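Local structure of proteasome assembly chaperone family protein (Thermoplasma acidophilum, 3GAA) at residues P194-I203 and T216-D227. The protein is of unknown function but belongs to the PAC2 family, which includes proteasome assembly chaperones, and may act as one. Sequence-based numbering, arbitrary orientation.
Sequences PDPGAVLSII and TDLLEEQVKALD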
ATOM      1  N   PRO A 194       5.730   3.514  53.385  1.00 48.93           N
ATOM      2  CA  PRO A 194       5.619   2.272  52.576  1.00 47.61           C
ATOM      3  C   PRO A 194       4.493   1.368  53.062  1.00 46.23           C
ATOM      4  O   PRO A 194       4.269   1.288  54.254  1.00 46.30           O
ATOM      5  CB  PRO A 194       6.970   1.594  52.774  1.00 47.46           C
ATOM      6  CG  PRO A 194       7.878   2.681  53.301  1.00 47.85           C
ATOM      7  CD  PRO A 194       7.013   3.586  54.089  1.00 48.47           C
ATOM      8  N   ASP A 195       3.790   0.702  52.154  1.00 44.70           N
ATOM      9  CA  ASP A 195       2.529   0.050  52.510  1.00 43.47           C
ATOM     10  C   ASP A 195       2.323  -1.353  51.926  1.00 41.51           C
ATOM     11  O   ASP A 195       1.472  -1.558  51.074  1.00 41.15           O
ATOM     12  CB  ASP A 195       1.360   0.941  52.115  1.00 43.45           C
ATOM     13  CG  ASP A 195       0.082   0.553  52.833  1.00 46.60           C
ATOM     14  OD1 ASP A 195       0.152  -0.383  53.684  1.00 48.84           O
ATOM     15  OD2 ASP A 195      -0.989   1.165  52.563  1.00 49.11           O
ATOM     16  N   PRO A 196       3.069  -2.337  52.434  1.00 39.70           N
ATOM     17  CA  PRO A 196       2.984  -3.738  52.009  1.00 38.38           C
ATOM     18  C   PRO A 196       1.629  -4.417  52.180  1.00 36.22           C
ATOM     19  O   PRO A 196       1.317  -5.313  51.425  1.00 36.64           O
ATOM     20  CB  PRO A 196       4.001  -4.442  52.899  1.00 38.58           C
ATOM     21  CG  PRO A 196       4.869  -3.390  53.385  1.00 39.49           C
ATOM     22  CD  PRO A 196       4.030  -2.175  53.526  1.00 39.47           C
ATOM     23  N   GLY A 197       0.833  -4.005  53.143  1.00 33.96           N
ATOM     24  CA  GLY A 197      -0.523  -4.531  53.274  1.00 32.46           C
ATOM     25  C   GLY A 197      -1.424  -4.196  52.094  1.00 31.52           C
ATOM     26  O   GLY A 197      -2.416  -4.895  51.864  1.00 31.76           O
ATOM     27  N   ALA A 198      -1.101  -3.138  51.336  1.00 29.77           N
ATOM     28  CA  ALA A 198      -1.837  -2.838  50.115  1.00 28.85           C
ATOM     29  C   ALA A 198      -1.595  -4.016  49.151  1.00 28.22           C
ATOM     30  O   ALA A 198      -2.516  -4.713  48.723  1.00 29.10           O
ATOM     31  CB  ALA A 198      -1.375  -1.527  49.517  1.00 28.25           C
ATOM     32  N   VAL A 199      -0.336  -4.288  48.879  1.00 26.33           N
ATOM     33  CA  VAL A 199      -0.017  -5.373  48.038  1.00 25.50           C
ATOM     34  C   VAL A 199      -0.593  -6.710  48.551  1.00 24.34           C
ATOM     35  O   VAL A 199      -1.148  -7.445  47.804  1.00 22.73           O
ATOM     36  CB  VAL A 199       1.497  -5.444  47.823  1.00 26.01           C
ATOM     37  CG1 VAL A 199       1.873  -6.733  47.006  1.00 25.11           C
ATOM     38  CG2 VAL A 199       1.925  -4.192  47.078  1.00 25.31           C
ATOM     39  N   LEU A 200      -0.476  -6.998  49.835  1.00 24.00           N
ATOM     40  CA  LEU A 200      -1.005  -8.233  50.373  1.00 23.16           C
ATOM     41  C   LEU A 200      -2.489  -8.406  50.090  1.00 23.32           C
ATOM     42  O   LEU A 200      -2.878  -9.443  49.621  1.00 23.05           O
ATOM     43  CB  LEU A 200      -0.724  -8.334  51.853  1.00 22.77           C
ATOM     44  CG  LEU A 200      -1.430  -9.509  52.536  1.00 21.75           C
ATOM     45  CD1 LEU A 200      -1.042 -10.892  51.911  1.00 18.89           C
ATOM     46  CD2 LEU A 200      -1.108  -9.428  54.004  1.00 15.45           C
ATOM     47  N   SER A 201      -3.305  -7.385  50.289  1.00 24.20           N
ATOM     48  CA  SER A 201      -4.740  -7.501  50.009  1.00 25.12           C
ATOM     49  C   SER A 201      -5.104  -7.818  48.573  1.00 26.16           C
ATOM     50  O   SER A 201      -6.090  -8.587  48.315  1.00 25.95           O
ATOM     51  CB  SER A 201      -5.405  -6.205  50.288  1.00 25.16           C
ATOM     52  OG  SER A 201      -5.158  -5.851  51.613  1.00 28.68           O
ATOM     53  N   ILE A 202      -4.365  -7.174  47.656  1.00 26.38           N
ATOM     54  CA  ILE A 202      -4.570  -7.361  46.239  1.00 27.45           C
ATOM     55  C   ILE A 202      -4.227  -8.799  45.911  1.00 28.27           C
ATOM     56  O   ILE A 202      -4.964  -9.439  45.162  1.00 28.84           O
ATOM     57  CB  ILE A 202      -3.703  -6.381  45.367  1.00 28.13           C
ATOM     58  CG1 ILE A 202      -4.536  -5.318  44.605  1.00 29.70           C
ATOM     59  CG2 ILE A 202      -2.978  -7.141  44.245  1.00 28.60           C
ATOM     60  CD1 ILE A 202      -5.322  -4.348  45.417  1.00 31.54           C
ATOM     61  N   ILE A 203      -3.127  -9.320  46.481  1.00 28.69           N
ATOM     62  CA  ILE A 203      -2.721 -10.720  46.239  1.00 29.16           C
ATOM     63  C   ILE A 203      -3.766 -11.706  46.794  1.00 29.51           C
ATOM     64  O   ILE A 203      -3.977 -12.799  46.271  1.00 29.19           O
ATOM     65  CB  ILE A 203      -1.286 -11.093  46.808  1.00 28.91           C
ATOM     66  CG1 ILE A 203      -0.153 -10.423  46.033  1.00 27.14           C
ATOM     67  CG2 ILE A 203      -1.050 -12.547  46.671  1.00 28.87           C
ATOM     68  CD1 ILE A 203      -0.384 -10.417  44.592  1.00 28.90           C
ATOM     69  N   THR A 216       2.535 -15.370  49.409  1.00 34.65           N
ATOM     70  CA  THR A 216       2.688 -14.464  50.635  1.00 34.16           C
ATOM     71  C   THR A 216       3.757 -14.757  51.746  1.00 33.65           C
ATOM     72  O   THR A 216       3.915 -13.942  52.683  1.00 33.99           O
ATOM     73  CB  THR A 216       1.364 -14.183  51.459  1.00 33.62           C
ATOM     74  OG1 THR A 216       1.173 -15.214  52.449  1.00 33.26           O
ATOM     75  CG2 THR A 216       0.164 -13.990  50.577  1.00 32.48           C
ATOM     76  N   ASP A 217       4.482 -15.865  51.663  1.00 32.99           N
ATOM     77  CA  ASP A 217       5.691 -16.013  52.476  1.00 33.19           C
ATOM     78  C   ASP A 217       6.704 -14.861  52.212  1.00 32.23           C
ATOM     79  O   ASP A 217       7.053 -14.555  51.047  1.00 32.14           O
ATOM     80  CB  ASP A 217       6.330 -17.376  52.243  1.00 33.63           C
ATOM     81  CG  ASP A 217       5.397 -18.537  52.634  1.00 37.24           C
ATOM     82  OD1 ASP A 217       5.323 -18.951  53.831  1.00 38.38           O
ATOM     83  OD2 ASP A 217       4.726 -19.041  51.714  1.00 42.84           O
ATOM     84  N   LEU A 218       7.097 -14.210  53.317  1.00 31.38           N
ATOM     85  CA  LEU A 218       8.049 -13.067  53.381  1.00 30.42           C
ATOM     86  C   LEU A 218       7.649 -11.897  52.505  1.00 29.82           C
ATOM     87  O   LEU A 218       8.473 -11.173  52.005  1.00 28.83           O
ATOM     88  CB  LEU A 218       9.492 -13.533  53.084  1.00 30.16           C
ATOM     89  CG  LEU A 218      10.438 -13.954  54.228  1.00 27.72           C
ATOM     90  CD1 LEU A 218       9.758 -14.550  55.414  1.00 24.18           C
ATOM     91  CD2 LEU A 218      11.519 -14.903  53.689  1.00 24.99           C
ATOM     92  N   LEU A 219       6.354 -11.719  52.347  1.00 30.39           N
ATOM     93  CA  LEU A 219       5.819 -10.726  51.422  1.00 30.43           C
ATOM     94  C   LEU A 219       6.103  -9.322  51.916  1.00 30.33           C
ATOM     95  O   LEU A 219       6.344  -8.435  51.156  1.00 29.66           O
ATOM     96  CB  LEU A 219       4.311 -10.957  51.245  1.00 30.34           C
ATOM     97  CG  LEU A 219       3.499  -9.979  50.388  1.00 29.42           C
ATOM     98  CD1 LEU A 219       2.416 -10.754  49.711  1.00 27.99           C
ATOM     99  CD2 LEU A 219       2.924  -8.841  51.192  1.00 26.08           C
ATOM    100  N   GLU A 220       6.117  -9.113  53.202  1.00 31.35           N
ATOM    101  CA  GLU A 220       6.279  -7.760  53.674  1.00 32.74           C
ATOM    102  C   GLU A 220       7.711  -7.330  53.440  1.00 32.93           C
ATOM    103  O   GLU A 220       7.934  -6.213  52.957  1.00 32.74           O
ATOM    104  CB  GLU A 220       5.866  -7.630  55.125  1.00 33.00           C
ATOM    105  CG  GLU A 220       4.341  -7.917  55.324  1.00 38.06           C
ATOM    106  CD  GLU A 220       3.903  -9.464  55.394  1.00 43.07           C
ATOM    107  OE1 GLU A 220       4.425 -10.335  54.636  1.00 45.73           O
ATOM    108  OE2 GLU A 220       2.994  -9.791  56.216  1.00 45.77           O
ATOM    109  N   GLU A 221       8.673  -8.219  53.721  1.00 32.71           N
ATOM    110  CA  GLU A 221      10.058  -7.879  53.523  1.00 33.18           C
ATOM    111  C   GLU A 221      10.331  -7.712  52.062  1.00 33.26           C
ATOM    112  O   GLU A 221      11.031  -6.806  51.657  1.00 34.26           O
ATOM    113  CB  GLU A 221      10.995  -8.916  54.097  1.00 33.79           C
ATOM    114  CG  GLU A 221      11.078  -8.900  55.602  1.00 37.82           C
ATOM    115  CD  GLU A 221      11.506  -7.525  56.227  1.00 42.98           C
ATOM    116  OE1 GLU A 221      10.738  -6.983  57.088  1.00 45.87           O
ATOM    117  OE2 GLU A 221      12.600  -7.002  55.877  1.00 45.43           O
ATOM    118  N   GLN A 222       9.756  -8.547  51.229  1.00 32.99           N
ATOM    119  CA  GLN A 222      10.080  -8.431  49.840  1.00 32.78           C
ATOM    120  C   GLN A 222       9.532  -7.144  49.296  1.00 32.67           C
ATOM    121  O   GLN A 222      10.114  -6.518  48.441  1.00 33.90           O
ATOM    122  CB  GLN A 222       9.541  -9.615  49.058  1.00 32.64           C
ATOM    123  CG  GLN A 222       9.723  -9.440  47.569  1.00 34.17           C
ATOM    124  CD  GLN A 222       9.411 -10.689  46.795  1.00 37.53           C
ATOM    125  OE1 GLN A 222       9.382 -10.688  45.540  1.00 40.17           O
ATOM    126  NE2 GLN A 222       9.157 -11.772  47.526  1.00 38.44           N
ATOM    127  N   VAL A 223       8.377  -6.751  49.757  1.00 32.58           N
ATOM    128  CA  VAL A 223       7.711  -5.630  49.140  1.00 32.21           C
ATOM    129  C   VAL A 223       8.245  -4.299  49.641  1.00 32.71           C
ATOM    130  O   VAL A 223       8.249  -3.363  48.910  1.00 31.97           O
ATOM    131  CB  VAL A 223       6.220  -5.723  49.405  1.00 32.18           C
ATOM    132  CG1 VAL A 223       5.599  -4.348  49.443  1.00 31.51           C
ATOM    133  CG2 VAL A 223       5.593  -6.675  48.358  1.00 29.99           C
ATOM    134  N   LYS A 224       8.682  -4.217  50.894  1.00 33.65           N
ATOM    135  CA  LYS A 224       9.368  -3.030  51.374  1.00 34.48           C
ATOM    136  C   LYS A 224      10.616  -2.788  50.538  1.00 34.65           C
ATOM    137  O   LYS A 224      10.922  -1.653  50.161  1.00 34.82           O
ATOM    138  CB  LYS A 224       9.801  -3.174  52.831  1.00 35.21           C
ATOM    139  CG  LYS A 224       8.693  -3.204  53.899  1.00 38.20           C
ATOM    140  CD  LYS A 224       9.297  -3.600  55.263  1.00 42.99           C
ATOM    141  CE  LYS A 224       8.333  -4.447  56.128  1.00 47.00           C
ATOM    142  NZ  LYS A 224       9.042  -5.241  57.216  1.00 48.78           N
ATOM    143  N   ALA A 225      11.351  -3.851  50.256  1.00 34.80           N
ATOM    144  CA  ALA A 225      12.550  -3.726  49.461  1.00 35.02           C
ATOM    145  C   ALA A 225      12.188  -3.146  48.107  1.00 35.34           C
ATOM    146  O   ALA A 225      12.829  -2.257  47.656  1.00 36.37           O
ATOM    147  CB  ALA A 225      13.262  -5.088  49.319  1.00 34.60           C
ATOM    148  N   LEU A 226      11.157  -3.649  47.460  1.00 36.59           N
ATOM    149  CA  LEU A 226      10.696  -3.102  46.180  1.00 37.52           C
ATOM    150  C   LEU A 226      10.233  -1.672  46.302  1.00 38.16           C
ATOM    151  O   LEU A 226      10.550  -0.863  45.475  1.00 39.08           O
ATOM    152  CB  LEU A 226       9.531  -3.925  45.628  1.00 38.03           C
ATOM    153  CG  LEU A 226       9.856  -5.226  44.893  1.00 38.10           C
ATOM    154  CD1 LEU A 226       8.630  -6.200  44.749  1.00 38.07           C
ATOM    155  CD2 LEU A 226      10.438  -4.808  43.553  1.00 37.81           C
ATOM    156  N   ASP A 227       9.484  -1.353  47.336  1.00 39.21           N
ATOM    157  CA  ASP A 227       9.081   0.004  47.568  1.00 40.40           C
ATOM    158  C   ASP A 227      10.251   1.021  47.506  1.00 41.82           C
ATOM    159  O   ASP A 227      10.179   1.981  46.728  1.00 41.88           O
ATOM    160  CB  ASP A 227       8.348   0.095  48.894  1.00 40.60           C
ATOM    161  CG  ASP A 227       7.633   1.427  49.073  1.00 43.08           C
ATOM    162  OD1 ASP A 227       8.197   2.295  49.802  1.00 45.90           O
ATOM    163  OD2 ASP A 227       6.535   1.611  48.469  1.00 44.61           O
TER
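The ring of Pro196 lies over the flank of helix 219-227, its CB 3.8 Å from Val223 CG1 and its CG 3.9 Å from Lys224 CG, with Glu220 CA also close to Pro196 CB. Val223 divides its methyls between Pro196 and Val199: with CG1 anti to its backbone N (chi1 151°) that methyl meets Pro196, and the other, CG2, lies 4.0 Å from Val199 CG1, the two valines running in opposite senses. One turn back, Leu219 reaches in with CD2, which sits 3.7 Å from Leu200 CB and also near the carbonyl oxygen of Pro196. Leu200 in turn sends CD1 across to Thr216 CG2, 3.6 Å away. In this way the last two helices of the chain meet in a PAC2-family protein, segments 196-203 and 219-227 running at 121° between their N-to-C directions, the first lying against strand 181-190 of the mixed central sheet, the second running on as a predicted coiled coil. Helix 39-51 packs against the same two helices, Leu42 touching Val199 and Tyr46 touching Leu219. At the far end Asp227 turns its carboxylate against Pro194, OD1 3.3 Å from CB, the side chains roughly perpendicular. With an alanine here and the carboxylate gone, a gap beside the Pro194 ring is likely to open, leaving its CB and CG without their contact to OD1.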